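Outer surface protein (Bacillus cereus ATCC 14579, PDB 1X7F) is uncharacterised but probably acts as a 6-phospho-N-acetylmuramidase, hydrolysing a phosphorylated disaccharide released from peptidoglycan during cell-wall recycling. Local coordinates at residues L145-D150 / G169-Y174; G197-A202 / I244-I249; Q326-V331 / I347-M352. One frame throughout, in Å; residues are numbered along the deposited sequence.

Interaction 1 of 3, residues L145-D150 / G169-Y174; sequences LNVSND and GCHNFY
Ser148 and His171 meet through a hydrogen bond, Ser148 OG to His171 ND1 at 2.8 Å, in which either group could be the donor. The hydroxyl lies at the edge of the imidazole, near its plane. It has a second partner in the backbone, since Asn172 N donates to Ser148 OG over 2.8 Å, and the single oxygen thus grips both the ring and the chain that carries the next residue. With OG turned anti to its own carbonyl carbon (chi1 -55°), the serine reaches both. The bend that presents Ser148 is an Asx turn: Ser148 N donates to Asn146 OD1 at 2.9 Å from above the plane of the amide, whose ND2 is held by Asp123 O. Earlier in both segments the backbones pair as parallel strands, Cys170 N bonding to Leu145 O at 2.8 Å, and Val147 N, just past the strand end, to Cys170 O at 3.2 Å. Val147 sets its CB over the centre of one face of His171, 3.8 Å from the ring centroid and 7° off the normal, a CH-pi contact, while CG1 leans toward NE2. The other branch, CG2, packs against the backbone of Gly169 and Cys170. Phe186 stacks with the same imidazole, and Ser190 OG bonds to NE2, both from helix 183-195. The contact joins strands 142-146 and 167-170 of a beta-alpha-beta unit, and the loops leaving them, at the C-terminal strand ends of a (beta/alpha)8 (TIM-type) barrel, where enzymes of this fold generally place their active sites. With both ring nitrogens bonded to hydroxyls and a valine over one face, the imidazole is fixed in rotation as well as position, and Ser148 is one of the ties between the loops.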
loop_
_atom_site.group_PDB
_atom_site.type_symbol
_atom_site.label_atom_id
_atom_site.label_comp_id
_atom_site.label_asym_id
_atom_site.label_seq_id
_atom_site.Cartn_x
_atom_site.Cartn_y
_atom_site.Cartn_z
ATOM N N LEU A 145 12.432 -2.534 13.139
ATOM C CA LEU A 145 12.215 -3.915 13.538
ATOM C C LEU A 145 11.480 -4.686 12.442
ATOM O O LEU A 145 10.790 -4.097 11.604
ATOM C CB LEU A 145 11.418 -3.978 14.844
ATOM C CG LEU A 145 11.935 -3.224 16.071
ATOM C CD1 LEU A 145 10.862 -3.235 17.125
ATOM C CD2 LEU A 145 13.236 -3.823 16.615
ATOM N N ASN A 146 11.640 -6.002 12.463
ATOM C CA ASN A 146 10.932 -6.892 11.559
ATOM C C ASN A 146 9.500 -7.077 12.058
ATOM O O ASN A 146 9.280 -7.613 13.143
ATOM C CB ASN A 146 11.661 -8.253 11.491
ATOM C CG ASN A 146 11.213 -9.115 10.307
ATOM O OD1 ASN A 146 10.141 -8.916 9.718
ATOM N ND2 ASN A 146 12.052 -10.063 9.944
ATOM N N VAL A 147 8.529 -6.636 11.267
ATOM C CA VAL A 147 7.107 -6.812 11.612
ATOM C C VAL A 147 6.650 -8.263 11.399
ATOM O O VAL A 147 5.740 -8.734 12.090
ATOM C CB VAL A 147 6.202 -5.820 10.842
ATOM C CG1 VAL A 147 4.757 -5.876 11.332
ATOM C CG2 VAL A 147 6.712 -4.413 11.036
ATOM N N SER A 148 7.330 -8.973 10.488
ATOM C CA SER A 148 6.877 -10.271 9.991
ATOM C C SER A 148 6.934 -11.469 10.953
ATOM O O SER A 148 6.623 -12.583 10.549
ATOM C CB SER A 148 7.586 -10.618 8.674
ATOM O OG SER A 148 7.413 -9.588 7.716
ATOM N N ASN A 149 7.325 -11.235 12.202
ATOM C CA ASN A 149 7.335 -12.279 13.221
ATOM C C ASN A 149 6.208 -12.020 14.220
ATOM O O ASN A 149 6.219 -11.021 14.944
ATOM C CB ASN A 149 8.695 -12.330 13.929
ATOM C CG ASN A 149 8.994 -13.696 14.558
ATOM O OD1 ASN A 149 8.163 -14.608 14.561
ATOM N ND2 ASN A 149 10.204 -13.834 15.089
ATOM N N ASP A 150 5.233 -12.927 14.241
ATOM C CA ASP A 150 4.013 -12.760 15.037
ATOM C C ASP A 150 4.185 -13.216 16.483
ATOM O O ASP A 150 3.554 -14.173 16.939
ATOM C CB ASP A 150 2.841 -13.480 14.349
ATOM C CG ASP A 150 1.525 -13.365 15.118
ATOM O OD1 ASP A 150 1.253 -12.310 15.746
ATOM O OD2 ASP A 150 0.700 -14.303 15.138
ATOM N N GLY A 169 8.939 -0.078 12.076
ATOM C CA GLY A 169 8.814 -1.459 11.689
ATOM C C GLY A 169 8.650 -1.641 10.190
ATOM O O GLY A 169 7.956 -0.860 9.528
ATOM N N CYS A 170 9.287 -2.676 9.651
ATOM C CA CYS A 170 9.059 -3.046 8.265
ATOM C C CYS A 170 9.012 -4.556 8.123
ATOM O O CYS A 170 9.832 -5.274 8.690
ATOM C CB CYS A 170 10.120 -2.437 7.343
ATOM S SG CYS A 170 9.855 -2.736 5.587
ATOM N N HIS A 171 8.029 -5.021 7.361
ATOM C CA HIS A 171 7.897 -6.422 7.010
ATOM C C HIS A 171 9.057 -6.902 6.149
ATOM O O HIS A 171 9.759 -6.076 5.554
ATOM C CB HIS A 171 6.623 -6.607 6.218
ATOM C CG HIS A 171 5.406 -6.799 7.058
ATOM N ND1 HIS A 171 5.047 -8.027 7.576
ATOM C CD2 HIS A 171 4.432 -5.933 7.423
ATOM C CE1 HIS A 171 3.917 -7.903 8.248
ATOM N NE2 HIS A 171 3.529 -6.641 8.177
ATOM N N ASN A 172 9.246 -8.229 6.082
ATOM C CA ASN A 172 10.153 -8.844 5.107
ATOM C C ASN A 172 9.516 -8.827 3.724
ATOM O O ASN A 172 8.303 -8.641 3.585
ATOM C CB ASN A 172 10.456 -10.302 5.449
ATOM C CG ASN A 172 11.513 -10.466 6.517
ATOM O OD1 ASN A 172 12.490 -9.719 6.590
ATOM N ND2 ASN A 172 11.335 -11.488 7.348
ATOM N N PHE A 173 10.330 -9.032 2.695
ATOM C CA PHE A 173 9.785 -9.380 1.394
ATOM C C PHE A 173 10.238 -10.801 1.112
ATOM O O PHE A 173 11.087 -11.325 1.840
ATOM C CB PHE A 173 10.156 -8.380 0.278
ATOM C CG PHE A 173 11.646 -8.165 0.079
ATOM C CD1 PHE A 173 12.505 -9.228 -0.172
ATOM C CD2 PHE A 173 12.165 -6.861 0.057
ATOM C CE1 PHE A 173 13.860 -9.031 -0.386
ATOM C CE2 PHE A 173 13.520 -6.636 -0.157
ATOM C CZ PHE A 173 14.381 -7.729 -0.371
ATOM N N TYR A 174 9.665 -11.421 0.073
ATOM C CA TYR A 174 9.861 -12.864 -0.173
ATOM C C TYR A 174 10.168 -13.159 -1.640
ATOM O O TYR A 174 9.255 -13.164 -2.483
ATOM C CB TYR A 174 8.647 -13.654 0.354
ATOM C CG TYR A 174 8.532 -13.505 1.845
ATOM C CD1 TYR A 174 7.807 -12.446 2.409
ATOM C CD2 TYR A 174 9.215 -14.383 2.707
ATOM C CE1 TYR A 174 7.752 -12.274 3.805
ATOM C CE2 TYR A 174 9.153 -14.230 4.096
ATOM C CZ TYR A 174 8.428 -13.171 4.628
ATOM O OH TYR A 174 8.373 -13.015 5.997
#

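Interaction 2 of 3, residues G197-A202 / I244-I249; sequences GIRSAA and IDDVII
Ser200 O accepts from two successive backbone N-H groups, that of Asp246 at 3.0 Å and that of Asp245 at 3.2 Å. The first donor lies in the carbonyl plane; the second comes from above it, 55° out. Asp245 repays the bond with its side chain, for OD2 accepts from Ser200 N at 2.9 Å on the anti side of the carboxylate. With CG anti to the carbonyl carbon (chi1 -51°), that carboxylate folds back beside its own backbone N and toward the serine. Farther along, regular parallel pairing takes over: Ala202 N bonds to Asp246 O at 3.2 Å and Ile248 N to Ala202 O at 3.0 Å. Ala201 and Asp246 share one face of the sheet with Arg57 of strand 55-62, whereas Ala202 and Val247 face helix 231-240. Ala202 CB also rests 4.1 Å from Ile244 CD1. Across the first face Arg199 forms a salt bridge to Asp246, which lies at the edge of the guanidinium; Arg199 NE is 3.3 Å from Asp246 OD2, on its syn side. Arg57 forms a salt bridge to the same oxygen, Glu89 pairs with Arg199, and a water and Lys28 N satisfy Asp246 OD1. Asp246, itself buried, thus sits among basic groups, Arg199 and Arg57, near the N-terminal ends of the barrel strands, which would be expected to keep it ionised.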
loop_
_atom_site.group_PDB
_atom_site.type_symbol
_atom_site.label_atom_id
_atom_site.label_comp_id
_atom_site.label_asym_id
_atom_site.label_seq_id
_atom_site.Cartn_x
_atom_site.Cartn_y
_atom_site.Cartn_z
ATOM N N GLY A 197 1.297 1.957 18.348
ATOM C CA GLY A 197 1.489 3.216 17.626
ATOM C C GLY A 197 2.820 3.370 16.903
ATOM O O GLY A 197 3.302 4.490 16.721
ATOM N N ILE A 198 3.414 2.252 16.486
ATOM C CA ILE A 198 4.700 2.279 15.784
ATOM C C ILE A 198 4.516 2.208 14.265
ATOM O O ILE A 198 3.757 1.394 13.751
ATOM C CB ILE A 198 5.660 1.185 16.349
ATOM C CG1 ILE A 198 6.143 1.615 17.740
ATOM C CG2 ILE A 198 6.865 0.927 15.420
ATOM C CD1 ILE A 198 6.426 0.485 18.670
ATOM N N ARG A 199 5.197 3.115 13.575
ATOM C CA ARG A 199 5.195 3.241 12.123
ATOM C C ARG A 199 5.478 1.905 11.445
ATOM O O ARG A 199 6.472 1.249 11.761
ATOM C CB ARG A 199 6.305 4.209 11.770
ATOM C CG ARG A 199 6.075 5.096 10.596
ATOM C CD ARG A 199 7.138 6.175 10.512
ATOM N NE ARG A 199 7.686 6.225 9.166
ATOM C CZ ARG A 199 8.907 6.633 8.856
ATOM N NH1 ARG A 199 9.758 7.039 9.802
ATOM N NH2 ARG A 199 9.274 6.627 7.583
ATOM N N SER A 200 4.610 1.508 10.522
ATOM C CA SER A 200 4.775 0.240 9.818
ATOM C C SER A 200 5.002 0.453 8.333
ATOM O O SER A 200 4.643 1.492 7.779
ATOM C CB SER A 200 3.566 -0.668 10.034
ATOM O OG SER A 200 2.388 -0.039 9.576
ATOM N N ALA A 201 5.607 -0.547 7.703
ATOM C CA ALA A 201 5.839 -0.545 6.273
ATOM C C ALA A 201 5.831 -1.993 5.755
ATOM O O ALA A 201 6.129 -2.934 6.493
ATOM C CB ALA A 201 7.187 0.157 5.952
ATOM N N ALA A 202 5.474 -2.153 4.485
ATOM C CA ALA A 202 5.571 -3.438 3.795
ATOM C C ALA A 202 6.047 -3.193 2.364
ATOM O O ALA A 202 6.060 -2.040 1.879
ATOM C CB ALA A 202 4.207 -4.175 3.793
ATOM N N ILE A 244 -0.848 -0.283 7.525
ATOM C CA ILE A 244 0.439 -0.043 6.890
ATOM C C ILE A 244 0.515 1.427 6.559
ATOM O O ILE A 244 -0.406 1.974 5.956
ATOM C CB ILE A 244 0.632 -0.940 5.610
ATOM C CG1 ILE A 244 0.617 -2.443 5.959
ATOM C CG2 ILE A 244 1.933 -0.588 4.851
ATOM C CD1 ILE A 244 1.813 -2.927 6.873
ATOM N N ASP A 245 1.600 2.066 6.987
ATOM C CA ASP A 245 1.843 3.474 6.696
ATOM C C ASP A 245 2.643 3.667 5.414
ATOM O O ASP A 245 2.248 4.446 4.553
ATOM C CB ASP A 245 2.562 4.146 7.874
ATOM C CG ASP A 245 1.869 3.883 9.189
ATOM O OD1 ASP A 245 0.637 4.085 9.270
ATOM O OD2 ASP A 245 2.462 3.460 10.195
ATOM N N ASP A 246 3.765 2.958 5.293
ATOM C CA ASP A 246 4.688 3.166 4.177
ATOM C C ASP A 246 4.688 1.997 3.194
ATOM O O ASP A 246 4.711 0.832 3.595
ATOM C CB ASP A 246 6.113 3.451 4.703
ATOM C CG ASP A 246 6.189 4.726 5.536
ATOM O OD1 ASP A 246 5.165 5.445 5.639
ATOM O OD2 ASP A 246 7.226 5.114 6.117
ATOM N N VAL A 247 4.660 2.317 1.904
ATOM C CA VAL A 247 4.662 1.292 0.866
ATOM C C VAL A 247 5.983 1.390 0.093
ATOM O O VAL A 247 6.294 2.428 -0.485
ATOM C CB VAL A 247 3.398 1.402 -0.050
ATOM C CG1 VAL A 247 3.501 0.483 -1.260
ATOM C CG2 VAL A 247 2.133 1.085 0.744
ATOM N N ILE A 248 6.770 0.313 0.120
ATOM C CA ILE A 248 8.107 0.318 -0.483
ATOM C C ILE A 248 8.179 -0.700 -1.613
ATOM O O ILE A 248 7.818 -1.854 -1.422
ATOM C CB ILE A 248 9.222 0.018 0.594
ATOM C CG1 ILE A 248 9.061 0.924 1.827
ATOM C CG2 ILE A 248 10.614 0.188 -0.004
ATOM C CD1 ILE A 248 9.868 0.477 3.062
ATOM N N ILE A 249 8.645 -0.276 -2.789
ATOM C CA ILE A 249 8.970 -1.223 -3.868
ATOM C C ILE A 249 10.246 -1.989 -3.501
ATOM O O ILE A 249 11.299 -1.380 -3.300
ATOM C CB ILE A 249 9.155 -0.484 -5.220
ATOM C CG1 ILE A 249 7.990 0.491 -5.456
ATOM C CG2 ILE A 249 9.349 -1.503 -6.366
ATOM C CD1 ILE A 249 8.141 1.366 -6.663
HETATM O O HOH W 1 4.970 7.315 7.771
#

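Interaction 3 of 3, residues Q326-V331 / I347-M352; sequences QERGQV and IILKEM
Arg328 passes its aliphatic chain by Leu349 O and brings the edge of its guanidinium to the same oxygen: NH2 donates over 3.1 Å, in the carbonyl plane and on a lone pair. An extended side chain, with CG anti to the backbone N (chi1 -173°), carries it there, and Asp373 takes NH1 in a salt bridge. Beside it Gly329 N bonds to Ile348 O at 2.8 Å, and Ile348 N returns a bond to Gln330 O at 2.9 Å. Ile348 CB and CG2 press on Glu327 O, while its CD1 meets Gln326 OE1 at 3.5 Å. The Ile348-Gln330 bond belongs to the beta hairpin of strands 330-334 and 345-348; those of Gly329 and Arg328 continue the contact past the strand ends. A type II turn from Glu327 to Gln330 turns segment 326-331, Gly329 supplying the positive phi (102°) at its third position. Beyond the turn the backbones pair again: Gln326 N to Met352 O and Met352 N to Gln326 O, both 3.0 Å. Met352 CE then touches Gln326 OE1, whose amide is fixed by Lys358 at the oxygen and Pro353 O at the nitrogen. Outermost, one water donates to both Glu327 OE2 and Glu351 OE1, bridging two like charges.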
loop_
_atom_site.group_PDB
_atom_site.type_symbol
_atom_site.label_atom_id
_atom_site.label_comp_id
_atom_site.label_asym_id
_atom_site.label_seq_id
_atom_site.Cartn_x
_atom_site.Cartn_y
_atom_site.Cartn_z
ATOM N N GLN A 326 -27.195 -9.397 -11.967
ATOM C CA GLN A 326 -26.340 -8.566 -11.125
ATOM C C GLN A 326 -25.220 -9.419 -10.585
ATOM O O GLN A 326 -25.473 -10.488 -10.032
ATOM C CB GLN A 326 -27.135 -7.920 -9.993
ATOM C CG GLN A 326 -28.320 -7.112 -10.467
ATOM C CD GLN A 326 -29.118 -6.571 -9.309
ATOM O OE1 GLN A 326 -28.637 -5.707 -8.561
ATOM N NE2 GLN A 326 -30.342 -7.064 -9.154
ATOM N N GLU A 327 -23.985 -8.962 -10.783
ATOM C CA GLU A 327 -22.803 -9.736 -10.440
ATOM C C GLU A 327 -21.797 -8.858 -9.722
ATOM O O GLU A 327 -21.751 -7.662 -9.971
ATOM C CB GLU A 327 -22.184 -10.351 -11.701
ATOM C CG GLU A 327 -23.159 -11.227 -12.486
ATOM C CD GLU A 327 -22.479 -12.027 -13.578
ATOM O OE1 GLU A 327 -22.651 -11.667 -14.762
ATOM O OE2 GLU A 327 -21.765 -13.010 -13.251
ATOM N N ARG A 328 -21.016 -9.461 -8.821
ATOM C CA ARG A 328 -19.962 -8.774 -8.062
ATOM C C ARG A 328 -19.110 -7.842 -8.939
ATOM O O ARG A 328 -18.558 -8.273 -9.956
ATOM C CB ARG A 328 -19.053 -9.807 -7.356
ATOM C CG ARG A 328 -18.012 -9.191 -6.385
ATOM C CD ARG A 328 -17.234 -10.256 -5.521
ATOM N NE ARG A 328 -16.226 -9.607 -4.665
ATOM C CZ ARG A 328 -16.456 -9.103 -3.442
ATOM N NH1 ARG A 328 -15.473 -8.516 -2.762
ATOM N NH2 ARG A 328 -17.663 -9.167 -2.898
ATOM N N GLY A 329 -19.024 -6.573 -8.531
ATOM C CA GLY A 329 -18.171 -5.589 -9.183
ATOM C C GLY A 329 -18.923 -4.634 -10.087
ATOM O O GLY A 329 -18.351 -3.644 -10.563
ATOM N N GLN A 330 -20.200 -4.928 -10.346
ATOM C CA GLN A 330 -20.997 -4.066 -11.214
ATOM C C GLN A 330 -21.350 -2.802 -10.476
ATOM O O GLN A 330 -21.703 -2.840 -9.294
ATOM C CB GLN A 330 -22.272 -4.763 -11.704
ATOM C CG GLN A 330 -22.039 -5.746 -12.827
ATOM C CD GLN A 330 -23.275 -6.580 -13.141
ATOM O OE1 GLN A 330 -23.229 -7.470 -13.991
ATOM N NE2 GLN A 330 -24.372 -6.300 -12.459
ATOM N N VAL A 331 -21.221 -1.678 -11.175
ATOM C CA VAL A 331 -21.773 -0.419 -10.697
ATOM C C VAL A 331 -23.148 -0.289 -11.350
ATOM O O VAL A 331 -23.263 -0.347 -12.573
ATOM C CB VAL A 331 -20.864 0.781 -11.039
ATOM C CG1 VAL A 331 -21.471 2.073 -10.524
ATOM C CG2 VAL A 331 -19.467 0.560 -10.461
ATOM N N ILE A 347 -22.754 -0.828 -5.785
ATOM C CA ILE A 347 -21.733 -1.697 -6.322
ATOM C C ILE A 347 -22.108 -3.082 -5.809
ATOM O O ILE A 347 -22.315 -3.266 -4.619
ATOM C CB ILE A 347 -20.292 -1.277 -5.889
ATOM C CG1 ILE A 347 -20.006 0.184 -6.283
ATOM C CG2 ILE A 347 -19.257 -2.242 -6.520
ATOM C CD1 ILE A 347 -18.570 0.636 -6.031
ATOM N N ILE A 348 -22.254 -4.032 -6.725
ATOM C CA ILE A 348 -22.740 -5.358 -6.376
ATOM C C ILE A 348 -21.624 -6.159 -5.699
ATOM O O ILE A 348 -20.476 -6.128 -6.148
ATOM C CB ILE A 348 -23.295 -6.085 -7.652
ATOM C CG1 ILE A 348 -24.348 -5.223 -8.387
ATOM C CG2 ILE A 348 -23.871 -7.457 -7.300
ATOM C CD1 ILE A 348 -25.446 -4.584 -7.485
ATOM N N LEU A 349 -21.974 -6.855 -4.614
ATOM C CA LEU A 349 -21.043 -7.701 -3.877
ATOM C C LEU A 349 -21.311 -9.183 -4.089
ATOM O O LEU A 349 -20.379 -9.979 -4.050
ATOM C CB LEU A 349 -21.080 -7.380 -2.374
ATOM C CG LEU A 349 -20.691 -5.955 -1.979
ATOM C CD1 LEU A 349 -20.965 -5.722 -0.487
ATOM C CD2 LEU A 349 -19.228 -5.661 -2.319
ATOM N N LYS A 350 -22.583 -9.538 -4.311
ATOM C CA LYS A 350 -23.038 -10.926 -4.496
ATOM C C LYS A 350 -24.084 -10.976 -5.611
ATOM O O LYS A 350 -24.850 -10.025 -5.798
ATOM C CB LYS A 350 -23.717 -11.482 -3.227
ATOM C CG LYS A 350 -22.859 -11.592 -1.994
ATOM C CD LYS A 350 -23.634 -12.223 -0.806
ATOM C CE LYS A 350 -24.300 -13.532 -1.218
ATOM N NZ LYS A 350 -24.326 -14.548 -0.143
ATOM N N GLU A 351 -24.152 -12.110 -6.300
ATOM C CA GLU A 351 -25.061 -12.278 -7.428
ATOM C C GLU A 351 -26.532 -12.121 -7.009
ATOM O O GLU A 351 -26.939 -12.630 -5.962
ATOM C CB GLU A 351 -24.832 -13.650 -8.108
ATOM C CG GLU A 351 -25.693 -13.862 -9.361
ATOM C CD GLU A 351 -25.534 -15.233 -9.980
ATOM O OE1 GLU A 351 -24.379 -15.655 -10.200
ATOM O OE2 GLU A 351 -26.565 -15.897 -10.250
ATOM N N MET A 352 -27.310 -11.426 -7.838
ATOM C CA MET A 352 -28.763 -11.309 -7.672
ATOM C C MET A 352 -29.418 -11.424 -9.050
ATOM O O MET A 352 -28.787 -11.082 -10.055
ATOM C CB MET A 352 -29.158 -9.982 -7.019
ATOM C CG MET A 352 -28.668 -9.802 -5.576
ATOM S SD MET A 352 -28.803 -8.080 -5.091
ATOM C CE MET A 352 -27.312 -7.376 -5.783
HETATM O O HOH W 2 -22.122 -13.949 -10.638
#

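In the fold
Interactions 1 and 2 lie in the N-terminal domain, their centres 10 Å apart, and interaction 3 in the C-terminal one, 36 and 32 Å from them between centres. All three follow one another along the chain without interleaving. The first two share the eight-stranded parallel sheet and touch directly: Gly169 N probably bonds to Arg199 O (2.8 Å) and His171 N to Ala201 O (3.0 Å). These link strands 167-170 and 201-204, the two ends of the strand order, and so close the sheet into a barrel. Interaction 3 belongs to the separate mixed sheet of the other domain and makes no contact with the first two (nearest atoms about 22 and 19 Å).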